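Local coordinates for STING-associated CdnE c-di-GMP synthase (Flavobacteriaceae, PDB 6WT8), which synthesises the cyclic dinucleotide c-di-GMP, probably from GTP, as a STING-associated bacterial CD-NTase thought to signal in CBASS anti-phage defence, at residues N243-D246 and R252-N255; R277-N282 and G327-F332; T310-I313 and Y318-N321. One frame throughout, in Å; residues are numbered along the deposited sequence.

Contact 1. Residues N243-D246 and R252-N255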
ATOM      1  N   ASN A 243       1.387  -0.742  -8.653  1.00 13.72           N
ATOM      2  CA  ASN A 243       1.887   0.176  -9.682  1.00 13.76           C
ATOM      3  C   ASN A 243       1.749  -0.426 -11.077  1.00 15.22           C
ATOM      4  O   ASN A 243       1.321   0.251 -12.037  1.00 16.74           O
ATOM      5  CB  ASN A 243       3.327   0.564  -9.359  1.00 14.98           C
ATOM      6  CG  ASN A 243       3.405   1.586  -8.229  1.00 15.71           C
ATOM      7  OD1 ASN A 243       2.413   2.266  -7.912  1.00 18.50           O
ATOM      8  ND2 ASN A 243       4.587   1.688  -7.584  1.00 20.83           N
ATOM      9  N   VAL A 244       2.044  -1.724 -11.215  1.00 14.71           N
ATOM     10  CA  VAL A 244       1.931  -2.371 -12.523  1.00 17.09           C
ATOM     11  C   VAL A 244       0.485  -2.471 -12.969  1.00 15.52           C
ATOM     12  O   VAL A 244       0.148  -2.158 -14.118  1.00 16.71           O
ATOM     13  CB  VAL A 244       2.581  -3.762 -12.456  1.00 15.17           C
ATOM     14  CG1 VAL A 244       2.109  -4.580 -13.599  1.00 16.71           C
ATOM     15  CG2 VAL A 244       4.018  -3.588 -12.452  1.00 16.38           C
ATOM     16  N   LYS A 245      -0.425  -2.912 -12.074  1.00 12.76           N
ATOM     17  CA  LYS A 245      -1.781  -3.045 -12.527  1.00 12.86           C
ATOM     18  C   LYS A 245      -2.447  -1.687 -12.776  1.00 13.10           C
ATOM     19  O   LYS A 245      -3.322  -1.590 -13.639  1.00 14.90           O
ATOM     20  CB  LYS A 245      -2.572  -3.917 -11.537  1.00 15.82           C
ATOM     21  CG  LYS A 245      -3.887  -4.294 -12.186  1.00 19.22           C
ATOM     22  CD  LYS A 245      -4.780  -5.186 -11.379  1.00 25.41           C
ATOM     23  CE  LYS A 245      -4.707  -6.633 -11.709  1.00 35.42           C
ATOM     24  NZ  LYS A 245      -6.184  -7.069 -11.811  1.00 36.91           N
ATOM     25  N   ASP A 246      -1.971  -0.613 -12.109  1.00 13.69           N
ATOM     26  CA  ASP A 246      -2.516   0.695 -12.443  1.00 14.43           C
ATOM     27  C   ASP A 246      -2.186   1.030 -13.893  1.00 15.10           C
ATOM     28  O   ASP A 246      -3.043   1.538 -14.629  1.00 14.65           O
ATOM     29  CB  ASP A 246      -1.960   1.771 -11.504  1.00 13.65           C
ATOM     30  CG  ASP A 246      -2.630   3.131 -11.762  1.00 15.24           C
ATOM     31  OD1 ASP A 246      -3.839   3.262 -11.492  1.00 14.82           O
ATOM     32  OD2 ASP A 246      -2.005   4.054 -12.298  1.00 18.47           O
ATOM     33  N   ARG A 252      -6.496   3.746 -13.951  1.00 13.76           N
ATOM     34  CA  ARG A 252      -7.759   3.833 -13.211  1.00 16.18           C
ATOM     35  C   ARG A 252      -7.737   3.140 -11.854  1.00 14.00           C
ATOM     36  O   ARG A 252      -8.567   3.512 -10.978  1.00 15.24           O
ATOM     37  CB  ARG A 252      -8.908   3.244 -14.037  1.00 14.90           C
ATOM     38  CG  ARG A 252      -9.400   4.318 -15.079  1.00 16.23           C
ATOM     39  CD  ARG A 252      -9.710   3.668 -16.344  1.00 16.02           C
ATOM     40  NE  ARG A 252     -10.482   4.487 -17.266  1.00 13.22           N
ATOM     41  CZ  ARG A 252      -9.962   5.122 -18.338  1.00 13.49           C
ATOM     42  NH1 ARG A 252      -8.646   5.188 -18.516  1.00 15.09           N
ATOM     43  NH2 ARG A 252     -10.788   5.722 -19.214  1.00 15.07           N
ATOM     44  N   LEU A 253      -6.878   2.134 -11.655  1.00 14.73           N
ATOM     45  CA  LEU A 253      -6.935   1.340 -10.415  1.00 13.23           C
ATOM     46  C   LEU A 253      -6.701   2.221  -9.202  1.00 13.69           C
ATOM     47  O   LEU A 253      -7.440   2.125  -8.208  1.00 14.14           O
ATOM     48  CB  LEU A 253      -5.874   0.224 -10.459  1.00 12.73           C
ATOM     49  CG  LEU A 253      -5.654  -0.492  -9.124  1.00 13.21           C
ATOM     50  CD1 LEU A 253      -6.929  -1.239  -8.763  1.00 15.68           C
ATOM     51  CD2 LEU A 253      -4.475  -1.465  -9.268  1.00 15.83           C
ATOM     52  N   LYS A 254      -5.670   3.046  -9.233  1.00 12.23           N
ATOM     53  CA  LYS A 254      -5.382   3.883  -8.052  1.00 11.79           C
ATOM     54  C   LYS A 254      -6.510   4.866  -7.764  1.00 13.77           C
ATOM     55  O   LYS A 254      -6.794   5.154  -6.575  1.00 13.16           O
ATOM     56  CB  LYS A 254      -4.081   4.655  -8.223  1.00 11.46           C
ATOM     57  CG  LYS A 254      -2.882   3.693  -8.184  1.00 13.03           C
ATOM     58  CD  LYS A 254      -1.586   4.535  -8.420  1.00 14.03           C
ATOM     59  CE  LYS A 254      -0.368   3.673  -8.578  1.00 13.72           C
ATOM     60  NZ  LYS A 254       0.889   4.490  -8.590  1.00 17.04           N
ATOM     61  N   ASN A 255      -7.172   5.380  -8.802  1.00 14.36           N
ATOM     62  CA  ASN A 255      -8.307   6.263  -8.560  1.00 13.30           C
ATOM     63  C   ASN A 255      -9.406   5.529  -7.796  1.00 13.49           C
ATOM     64  O   ASN A 255     -10.000   6.087  -6.854  1.00 14.68           O
ATOM     65  CB  ASN A 255      -8.848   6.793  -9.895  1.00 17.00           C
ATOM     66  CG  ASN A 255      -7.855   7.694 -10.598  1.00 18.42           C
ATOM     67  OD1 ASN A 255      -7.068   8.410  -9.953  1.00 20.00           O
ATOM     68  ND2 ASN A 255      -7.945   7.740 -11.929  1.00 18.73           N
TER
HETATM   69  O   HOH W   1       1.834   3.048 -11.409  1.00 25.45           O
HETATM   70  O   HOH W   2      -5.410   5.586 -11.200  1.00 16.35           O
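The tight turn between helix 235-248 and helix 253-266 is pinned by D246, whose carboxylate reaches across to the first turn of the second helix, and by K254, which lies back along the first. The two CA atoms that come nearest across the turn, those of D246 and L253, are 4.9 Å apart. A chi1 of -175° carries the D246 carboxylate away from its own amide and toward the second helix, bringing OD1 to 2.9 Å from K254 N in a nearly straight bond. The amide meets OD1 on the anti side of the carboxylate, 31° out of its plane. A water that donates to D246 OD1 accepts from N255 N, so one oxygen serves two successive amides, one directly and one through solvent. The amides of R252 and L253 bond instead to S249 OG in the connecting loop.

K254 runs extended beyond CG and crosses the D246 side chain at about a right angle, its CG 3.6 Å from D246 CG. Its NZ ends 2.8 Å from N243 OD1, tilted 35° from the carbonyl plane of that amide, and also bonds to T95 O. A second water donates to N243 O and accepts a weak bond from K254 NZ. The apolar share is small: L253 CD2 packs 3.8 Å from K245 CB, while the ammonium of K245 turns away to Y286.

D246 OD2 and K254 NZ stay 4.7 Å apart, and the bonds described for OD1 and NZ run to neutral groups: amides, carbonyls and water. If ionised, as is likely, buried D246 would be favoured by the amides starting helix 253-266 and by the nearby ammonium, although it sits near the C-terminal end of its own helix.

Contact 2. Residues R277-N282 and G327-F332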
ATOM      1  N   ARG A 277      -9.231  -2.447   6.182  1.00 15.43           N
ATOM      2  CA  ARG A 277      -8.156  -1.480   6.190  1.00 16.18           C
ATOM      3  C   ARG A 277      -7.656  -1.247   4.766  1.00 14.88           C
ATOM      4  O   ARG A 277      -8.160  -1.805   3.804  1.00 15.11           O
ATOM      5  CB  ARG A 277      -6.989  -1.946   7.065  1.00 19.73           C
ATOM      6  CG  ARG A 277      -7.386  -2.380   8.487  1.00 25.98           C
ATOM      7  CD  ARG A 277      -7.621  -1.213   9.409  1.00 28.60           C
ATOM      8  NE  ARG A 277      -7.763  -1.737  10.770  1.00 32.50           N
ATOM      9  CZ  ARG A 277      -6.832  -1.678  11.720  1.00 40.79           C
ATOM     10  NH1 ARG A 277      -5.665  -1.077  11.482  1.00 42.11           N
ATOM     11  NH2 ARG A 277      -7.082  -2.212  12.913  1.00 41.07           N
ATOM     12  N   SER A 278      -6.641  -0.399   4.658  1.00 17.62           N
ATOM     13  CA  SER A 278      -6.056  -0.117   3.347  1.00 16.12           C
ATOM     14  C   SER A 278      -5.690  -1.395   2.590  1.00 15.65           C
ATOM     15  O   SER A 278      -6.013  -1.520   1.393  1.00 17.00           O
ATOM     16  CB  SER A 278      -4.841   0.780   3.557  1.00 22.32           C
ATOM     17  OG  SER A 278      -4.224   1.064   2.328  1.00 28.10           O
ATOM     18  N   PHE A 279      -5.075  -2.359   3.286  1.00 14.39           N
ATOM     19  CA  PHE A 279      -4.680  -3.645   2.703  1.00 16.61           C
ATOM     20  C   PHE A 279      -5.867  -4.312   2.007  1.00 15.69           C
ATOM     21  O   PHE A 279      -5.726  -4.855   0.893  1.00 16.17           O
ATOM     22  CB  PHE A 279      -4.111  -4.454   3.911  1.00 26.03           C
ATOM     23  CG  PHE A 279      -3.843  -5.909   3.690  1.00 21.21           C
ATOM     24  CD1 PHE A 279      -2.512  -6.314   3.417  1.00 21.99           C
ATOM     25  CD2 PHE A 279      -4.827  -6.856   3.795  1.00 22.29           C
ATOM     26  CE1 PHE A 279      -2.192  -7.658   3.225  1.00 30.62           C
ATOM     27  CE2 PHE A 279      -4.526  -8.207   3.655  1.00 33.88           C
ATOM     28  CZ  PHE A 279      -3.213  -8.607   3.347  1.00 33.39           C
ATOM     29  N   HIS A 280      -7.035  -4.292   2.662  1.00 12.97           N
ATOM     30  CA  HIS A 280      -8.199  -4.968   2.100  1.00 11.87           C
ATOM     31  C   HIS A 280      -8.769  -4.188   0.952  1.00 13.67           C
ATOM     32  O   HIS A 280      -9.233  -4.794  -0.030  1.00 13.51           O
ATOM     33  CB  HIS A 280      -9.285  -5.167   3.165  1.00 13.84           C
ATOM     34  CG  HIS A 280      -8.771  -5.838   4.379  1.00 14.44           C
ATOM     35  ND1 HIS A 280      -8.272  -5.122   5.449  1.00 14.61           N
ATOM     36  CD2 HIS A 280      -8.623  -7.160   4.700  1.00 14.90           C
ATOM     37  CE1 HIS A 280      -7.870  -5.976   6.385  1.00 17.21           C
ATOM     38  NE2 HIS A 280      -8.109  -7.213   5.969  1.00 17.76           N
ATOM     39  N   ILE A 281      -8.796  -2.849   1.046  1.00 14.13           N
ATOM     40  CA  ILE A 281      -9.290  -2.038  -0.071  1.00 13.64           C
ATOM     41  C   ILE A 281      -8.406  -2.237  -1.290  1.00 11.97           C
ATOM     42  O   ILE A 281      -8.907  -2.413  -2.420  1.00 13.76           O
ATOM     43  CB  ILE A 281      -9.346  -0.547   0.340  1.00 12.56           C
ATOM     44  CG1 ILE A 281     -10.526  -0.385   1.276  1.00 15.68           C
ATOM     45  CG2 ILE A 281      -9.579   0.332  -0.909  1.00 13.89           C
ATOM     46  CD1 ILE A 281     -10.624   1.002   1.920  1.00 16.53           C
ATOM     47  N   ASN A 282      -7.088  -2.266  -1.074  1.00 12.12           N
ATOM     48  CA  ASN A 282      -6.171  -2.509  -2.193  1.00 14.42           C
ATOM     49  C   ASN A 282      -6.525  -3.824  -2.864  1.00 13.83           C
ATOM     50  O   ASN A 282      -6.579  -3.915  -4.090  1.00 14.27           O
ATOM     51  CB  ASN A 282      -4.723  -2.600  -1.712  1.00 11.83           C
ATOM     52  CG  ASN A 282      -4.138  -1.286  -1.231  1.00 13.99           C
ATOM     53  OD1 ASN A 282      -4.648  -0.214  -1.521  1.00 16.00           O
ATOM     54  ND2 ASN A 282      -3.031  -1.385  -0.454  1.00 16.14           N
ATOM     55  N   GLY A 327      -0.639 -11.953  -2.426  1.00 19.04           N
ATOM     56  CA  GLY A 327      -0.939 -13.364  -2.685  1.00 21.92           C
ATOM     57  C   GLY A 327      -0.833 -14.269  -1.492  1.00 22.55           C
ATOM     58  O   GLY A 327      -1.002 -15.488  -1.640  1.00 24.68           O
ATOM     59  N   CYS A 328      -0.599 -13.731  -0.311  1.00 18.60           N
ATOM     60  CA  CYS A 328      -0.298 -14.581   0.846  1.00 24.39           C
ATOM     61  C   CYS A 328      -1.475 -14.826   1.800  1.00 22.62           C
ATOM     62  O   CYS A 328      -1.356 -15.682   2.698  1.00 24.36           O
ATOM     63  CB  CYS A 328       0.865 -13.979   1.632  1.00 29.77           C
ATOM     64  SG  CYS A 328       2.442 -14.002   0.715  1.00 32.84           S
ATOM     65  N   GLU A 329      -2.591 -14.125   1.658  1.00 20.08           N
ATOM     66  CA  GLU A 329      -3.753 -14.367   2.493  1.00 19.66           C
ATOM     67  C   GLU A 329      -5.011 -14.322   1.644  1.00 16.78           C
ATOM     68  O   GLU A 329      -5.028 -13.734   0.553  1.00 19.48           O
ATOM     69  CB  GLU A 329      -3.905 -13.293   3.579  1.00 28.85           C
ATOM     70  CG  GLU A 329      -2.592 -12.963   4.292  1.00 37.48           C
ATOM     71  CD  GLU A 329      -2.678 -11.764   5.241  1.00 49.34           C
ATOM     72  OE1 GLU A 329      -3.812 -11.319   5.590  1.00 43.09           O
ATOM     73  OE2 GLU A 329      -1.584 -11.280   5.633  1.00 52.95           O
ATOM     74  N   TYR A 330      -6.078 -14.948   2.156  1.00 17.48           N
ATOM     75  CA  TYR A 330      -7.418 -14.717   1.632  1.00 14.58           C
ATOM     76  C   TYR A 330      -8.034 -13.644   2.503  1.00 15.93           C
ATOM     77  O   TYR A 330      -8.160 -13.849   3.713  1.00 18.63           O
ATOM     78  CB  TYR A 330      -8.234 -16.010   1.683  1.00 16.95           C
ATOM     79  CG  TYR A 330      -7.774 -17.035   0.660  1.00 19.00           C
ATOM     80  CD1 TYR A 330      -8.092 -16.854  -0.664  1.00 20.07           C
ATOM     81  CD2 TYR A 330      -7.060 -18.165   1.052  1.00 24.05           C
ATOM     82  CE1 TYR A 330      -7.708 -17.783  -1.623  1.00 24.63           C
ATOM     83  CE2 TYR A 330      -6.651 -19.109   0.101  1.00 25.72           C
ATOM     84  CZ  TYR A 330      -6.993 -18.893  -1.227  1.00 28.44           C
ATOM     85  OH  TYR A 330      -6.618 -19.829  -2.175  1.00 31.97           O
ATOM     86  N   ILE A 331      -8.452 -12.536   1.895  1.00 14.89           N
ATOM     87  CA  ILE A 331      -8.804 -11.361   2.719  1.00 15.59           C
ATOM     88  C   ILE A 331     -10.133 -11.506   3.438  1.00 16.01           C
ATOM     89  O   ILE A 331     -10.400 -10.708   4.351  1.00 18.94           O
ATOM     90  CB  ILE A 331      -8.816 -10.051   1.906  1.00 17.18           C
ATOM     91  CG1 ILE A 331      -9.747 -10.133   0.713  1.00 14.47           C
ATOM     92  CG2 ILE A 331      -7.412  -9.715   1.453  1.00 17.16           C
ATOM     93  CD1 ILE A 331     -10.101  -8.769   0.181  1.00 18.52           C
ATOM     94  N   PHE A 332     -10.952 -12.501   3.111  1.00 14.71           N
ATOM     95  CA  PHE A 332     -12.176 -12.754   3.897  1.00 15.08           C
ATOM     96  C   PHE A 332     -12.106 -14.059   4.694  1.00 18.13           C
ATOM     97  O   PHE A 332     -13.129 -14.510   5.203  1.00 20.26           O
ATOM     98  CB  PHE A 332     -13.401 -12.740   2.993  1.00 17.69           C
ATOM     99  CG  PHE A 332     -13.716 -11.371   2.444  1.00 16.84           C
ATOM    100  CD1 PHE A 332     -14.374 -10.435   3.250  1.00 16.96           C
ATOM    101  CD2 PHE A 332     -13.297 -10.985   1.177  1.00 16.09           C
ATOM    102  CE1 PHE A 332     -14.675  -9.157   2.751  1.00 17.76           C
ATOM    103  CE2 PHE A 332     -13.563  -9.686   0.688  1.00 18.98           C
ATOM    104  CZ  PHE A 332     -14.229  -8.765   1.484  1.00 18.15           C
TER
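I331, in the loop before helix 336-360, points its side chain at the first turn of helix 278-287, where F279 and H280 receive it. Its CB lies 4.0 Å from H280 CD2, and the two side chains slide past each other in opposite directions. At CB the branches part: CG2 goes to the phenyl ring, 3.9 Å from F279 CE2, while CG1, placed between the backbone N and the carbonyl carbon (chi1 56°), carries CD1 towards the helix backbone, 4.1 Å from H280 O.

The outer end of the F279 ring is shared with E329, whose extended chain sets OE1 3.6 Å from F279 CZ, the carboxylate and ring planes 35° apart. F279 CD2 sits over the centre of one face of the H280 imidazole, 3.9 Å above it. On the imidazole itself, ND1 accepts from R277 N at 2.9 Å, which restrains the ring's rotation and ties it to R277 at the N-cap position.

Across the two segments the contacts are packing, apolar between I331 and F279 and carboxylate against ring for E329. Around them, A283 and I284, further along helix 278-287, also touch I331, and K339 of helix 336-360 bonds to I331 O and packs on H280. I281 and N282 of helix 278-287 pack on helix 253-266.

Contact 3. Residues T310-I313 and Y318-N321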
ATOM      1  N   THR A 310     -21.254  -5.520  -4.057  1.00 17.05           N
ATOM      2  CA  THR A 310     -22.477  -6.321  -4.042  1.00 17.32           C
ATOM      3  C   THR A 310     -22.187  -7.797  -4.270  1.00 19.55           C
ATOM      4  O   THR A 310     -22.762  -8.668  -3.583  1.00 19.55           O
ATOM      5  CB  THR A 310     -23.420  -5.744  -5.115  1.00 21.27           C
ATOM      6  OG1 THR A 310     -23.770  -4.446  -4.647  1.00 28.59           O
ATOM      7  CG2 THR A 310     -24.643  -6.636  -5.266  1.00 31.32           C
ATOM      8  N   ASN A 311     -21.281  -8.109  -5.199  1.00 16.18           N
ATOM      9  CA  ASN A 311     -20.914  -9.500  -5.477  1.00 18.03           C
ATOM     10  C   ASN A 311     -20.182 -10.113  -4.303  1.00 19.17           C
ATOM     11  O   ASN A 311     -20.398 -11.288  -3.968  1.00 19.91           O
ATOM     12  CB  ASN A 311     -19.997  -9.580  -6.706  1.00 19.46           C
ATOM     13  CG  ASN A 311     -20.726  -9.252  -8.024  1.00 33.48           C
ATOM     14  OD1 ASN A 311     -21.954  -9.234  -8.084  1.00 35.56           O
ATOM     15  ND2 ASN A 311     -19.955  -8.997  -9.076  1.00 38.50           N
ATOM     16  N   ILE A 312     -19.330  -9.328  -3.645  1.00 15.70           N
ATOM     17  CA  ILE A 312     -18.665  -9.849  -2.441  1.00 15.64           C
ATOM     18  C   ILE A 312     -19.667 -10.205  -1.354  1.00 18.16           C
ATOM     19  O   ILE A 312     -19.501 -11.226  -0.661  1.00 17.90           O
ATOM     20  CB  ILE A 312     -17.619  -8.842  -1.938  1.00 14.71           C
ATOM     21  CG1 ILE A 312     -16.462  -8.863  -2.935  1.00 16.70           C
ATOM     22  CG2 ILE A 312     -17.174  -9.129  -0.443  1.00 15.97           C
ATOM     23  CD1 ILE A 312     -15.508  -7.692  -2.668  1.00 16.73           C
ATOM     24  N   ILE A 313     -20.664  -9.335  -1.123  1.00 17.06           N
ATOM     25  CA  ILE A 313     -21.671  -9.586  -0.087  1.00 18.45           C
ATOM     26  C   ILE A 313     -22.506 -10.808  -0.440  1.00 19.87           C
ATOM     27  O   ILE A 313     -22.844 -11.617   0.448  1.00 22.34           O
ATOM     28  CB  ILE A 313     -22.538  -8.326   0.095  1.00 18.61           C
ATOM     29  CG1 ILE A 313     -21.713  -7.185   0.691  1.00 18.54           C
ATOM     30  CG2 ILE A 313     -23.792  -8.603   0.949  1.00 21.35           C
ATOM     31  CD1 ILE A 313     -22.378  -5.818   0.356  1.00 21.33           C
ATOM     32  N   TYR A 318     -17.104 -16.698  -4.339  1.00 22.57           N
ATOM     33  CA  TYR A 318     -16.333 -15.588  -4.887  1.00 20.56           C
ATOM     34  C   TYR A 318     -15.558 -14.869  -3.788  1.00 18.68           C
ATOM     35  O   TYR A 318     -14.341 -14.634  -3.907  1.00 22.21           O
ATOM     36  CB  TYR A 318     -17.276 -14.616  -5.591  1.00 18.77           C
ATOM     37  CG  TYR A 318     -16.562 -13.454  -6.201  1.00 21.26           C
ATOM     38  CD1 TYR A 318     -15.711 -13.640  -7.277  1.00 24.54           C
ATOM     39  CD2 TYR A 318     -16.691 -12.183  -5.689  1.00 18.13           C
ATOM     40  CE1 TYR A 318     -15.021 -12.569  -7.832  1.00 27.86           C
ATOM     41  CE2 TYR A 318     -16.018 -11.118  -6.237  1.00 19.71           C
ATOM     42  CZ  TYR A 318     -15.196 -11.320  -7.302  1.00 26.71           C
ATOM     43  OH  TYR A 318     -14.536 -10.247  -7.832  1.00 29.92           O
ATOM     44  N   ARG A 319     -16.239 -14.479  -2.700  1.00 16.97           N
ATOM     45  CA  ARG A 319     -15.486 -13.691  -1.729  1.00 17.67           C
ATOM     46  C   ARG A 319     -14.425 -14.534  -1.048  1.00 20.47           C
ATOM     47  O   ARG A 319     -13.336 -14.027  -0.739  1.00 19.16           O
ATOM     48  CB  ARG A 319     -16.440 -13.051  -0.723  1.00 25.70           C
ATOM     49  CG  ARG A 319     -16.543 -13.660   0.603  1.00 32.55           C
ATOM     50  CD  ARG A 319     -17.532 -12.890   1.507  1.00 23.30           C
ATOM     51  NE  ARG A 319     -18.340 -13.900   2.160  1.00 25.14           N
ATOM     52  CZ  ARG A 319     -19.633 -14.143   1.954  1.00 23.72           C
ATOM     53  NH1 ARG A 319     -20.377 -13.437   1.113  1.00 23.33           N
ATOM     54  NH2 ARG A 319     -20.192 -15.147   2.605  1.00 26.95           N
ATOM     55  N   ASP A 320     -14.681 -15.828  -0.890  1.00 19.96           N
ATOM     56  CA  ASP A 320     -13.747 -16.667  -0.162  1.00 20.38           C
ATOM     57  C   ASP A 320     -12.440 -16.870  -0.907  1.00 21.86           C
ATOM     58  O   ASP A 320     -11.456 -17.319  -0.292  1.00 25.88           O
ATOM     59  CB  ASP A 320     -14.391 -18.022   0.115  1.00 21.28           C
ATOM     60  CG  ASP A 320     -15.324 -17.978   1.289  1.00 30.63           C
ATOM     61  OD1 ASP A 320     -15.362 -16.949   2.006  1.00 30.20           O
ATOM     62  OD2 ASP A 320     -16.055 -18.975   1.475  1.00 32.12           O
ATOM     63  N   ASN A 321     -12.380 -16.555  -2.196  1.00 19.37           N
ATOM     64  CA  ASN A 321     -11.171 -16.813  -2.961  1.00 22.50           C
ATOM     65  C   ASN A 321     -10.417 -15.545  -3.356  1.00 19.74           C
ATOM     66  O   ASN A 321      -9.445 -15.618  -4.107  1.00 20.43           O
ATOM     67  CB  ASN A 321     -11.547 -17.661  -4.187  1.00 23.60           C
ATOM     68  CG  ASN A 321     -11.782 -19.119  -3.794  1.00 30.77           C
ATOM     69  OD1 ASN A 321     -10.826 -19.866  -3.579  1.00 34.70           O
ATOM     70  ND2 ASN A 321     -13.042 -19.492  -3.590  1.00 33.77           N
TER
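R319 and Y318 reach from short helix 316-320 towards the end of helix 300-314, and I312 takes up both. The arginine leaves its backbone with chi1 off a staggered position (103°) and bends again at chi3, which brings NH1 to 3.0 Å from I312 O. That bond is straight, 168° at the hydrogen; the donor lies in the carbonyl plane and the oxygen within 3° of the guanidinium plane. I313 O is also near, 3.1 Å from R319 NH1. Behind the polar end, I312 and R319 cross obliquely, CG2 of the isoleucine 4.0 Å from CB of the arginine.

Y318 presents the edge of its ring: I312 CG1 sits near the ring plane, 4.0 Å from Y318 CE2. The ring extends to helix 300-314, where its hydroxyl bonds to E308 OE2.

Two consecutive residues of the second helix therefore tie down the first by different means. The carbonyls of I312 and I313 belong to the last turn of helix 300-314, at the negative end of the helix dipole, and a guanidinium beside them probably offsets that partial charge.

Overall arrangement
All three contacts lie in the helical part of the chain that follows the mixed sheet. Contacts 1 and 2 are partly buried and nearer the centre of the chain than contact 3, which is at the surface. Contacts 1 and 3 each fasten two consecutive helices across a short turn, contact 1 by side-chain-to-backbone, side-chain-to-side-chain and water-mediated bonds, contact 3 by one arginine-to-carbonyl bond beside apolar packing; contact 2 joins residues far apart in sequence by packing alone. Helix 253-266 links contact 1 to contact 2 by lying against helix 278-287. Contacts 2 and 3 touch directly, with F332 CZ 3.5 Å from I312 CG2 and Y330 against D320.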